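Local coordinates for protein Azi13 (Streptomyces sahachiroi, PDB 5HMB) that probably hydrolyses an acyl thioester as a PaaI-family thioesterase of azinomycin biosynthesis, where a naphthoate unit is made by a polyketide synthase, at residues G45-H48 / G49-C53. Numbering follows the deposited sequence.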
# COMPACT_ATOMS: atom_id res chain seq x y z
N GLY A 45 -4.83 -2.74 25.67
CA GLY A 45 -3.50 -2.75 26.25
C GLY A 45 -2.32 -2.88 25.30
O GLY A 45 -1.19 -3.08 25.78
N ILE A 46 -2.52 -2.77 23.99
CA ILE A 46 -1.40 -2.79 23.05
C ILE A 46 -1.30 -1.43 22.35
O ILE A 46 -2.21 -0.61 22.37
CB ILE A 46 -1.52 -3.93 22.02
CG1 ILE A 46 -2.73 -3.71 21.14
CG2 ILE A 46 -1.61 -5.26 22.73
CD1 ILE A 46 -2.98 -4.84 20.19
N LEU A 47 -0.14 -1.21 21.75
CA LEU A 47 0.11 0.05 21.06
C LEU A 47 -0.94 0.30 19.98
O LEU A 47 -1.21 -0.57 19.14
CB LEU A 47 1.50 0.04 20.44
CG LEU A 47 1.99 1.37 19.87
CD1 LEU A 47 2.02 2.45 20.95
CD2 LEU A 47 3.34 1.19 19.22
N HIS A 48 -1.55 1.49 20.02
CA HIS A 48 -2.38 1.97 18.92
C HIS A 48 -1.59 1.89 17.62
O HIS A 48 -0.41 2.24 17.57
CB HIS A 48 -2.80 3.41 19.21
CG HIS A 48 -3.91 3.92 18.35
ND1 HIS A 48 -3.75 4.22 17.01
CD2 HIS A 48 -5.20 4.21 18.65
CE1 HIS A 48 -4.89 4.67 16.52
NE2 HIS A 48 -5.79 4.67 17.49
N GLY A 49 -2.24 1.38 16.57
CA GLY A 49 -1.55 1.20 15.31
C GLY A 49 -1.11 2.50 14.68
O GLY A 49 -0.07 2.55 14.03
N GLY A 50 -1.89 3.57 14.85
CA GLY A 50 -1.49 4.87 14.33
C GLY A 50 -0.15 5.33 14.86
O GLY A 50 0.58 6.04 14.17
N VAL A 51 0.20 4.93 16.09
CA VAL A 51 1.51 5.31 16.62
C VAL A 51 2.62 4.72 15.76
O VAL A 51 3.60 5.40 15.44
CB VAL A 51 1.65 4.90 18.09
CG1 VAL A 51 3.02 5.34 18.61
CG2 VAL A 51 0.54 5.53 18.92
N HIS A 52 2.49 3.45 15.36
CA HIS A 52 3.46 2.85 14.45
C HIS A 52 3.58 3.65 13.16
O HIS A 52 4.69 3.91 12.68
CB HIS A 52 3.08 1.40 14.13
CG HIS A 52 3.54 0.42 15.16
ND1 HIS A 52 4.82 0.43 15.67
CD2 HIS A 52 2.89 -0.59 15.79
CE1 HIS A 52 4.94 -0.54 16.56
NE2 HIS A 52 3.78 -1.17 16.65
N CYS A 53 2.45 4.02 12.56
CA CYS A 53 2.48 4.81 11.32
C CYS A 53 3.15 6.15 11.54
O CYS A 53 3.93 6.61 10.70
CB CYS A 53 1.07 5.04 10.81
SG CYS A 53 0.08 3.51 10.56
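One face of the His52 ring carries the Leu47 methyl CD2, a CH-pi contact 3.6 Å from the ring centroid and shifted toward the NE2–CE1 rim. The His48 ring is met at its edge instead: close to its plane, Gly50 N donates a bent hydrogen bond to His48 ND1 (2.9 Å, N-H...acceptor angle 140°). On the ring's other nitrogen, NE2 is hydrogen-bonded to Ser58 OG of the second subunit. Leu47 divides its branches: a first torsion that sets CG anti to the backbone N (chi1 -171°) carries the isobutyl group toward the helix, where CD2 reaches His52 and the other methyl, CD1, packs 3.8 Å from Val51 CB, the Leu47 and Val51 side chains crossing at about a right angle. Val51 N also bonds to His48 O (3.1 Å), so His48 grips the first turn through both ring and backbone. With the imidazole of His48 replaced by the methyl of an alanine, Gly50 N is likely to lose its capping acceptor and Ser58 of the second subunit its imidazole partner. His48 thus illustrates a side-chain N-cap, here on the long helix 49-68 that the antiparallel sheet wraps in the hotdog fold; the sequence His-Gly-Gly at this helix start is a hallmark of PaaI-type thioesterases.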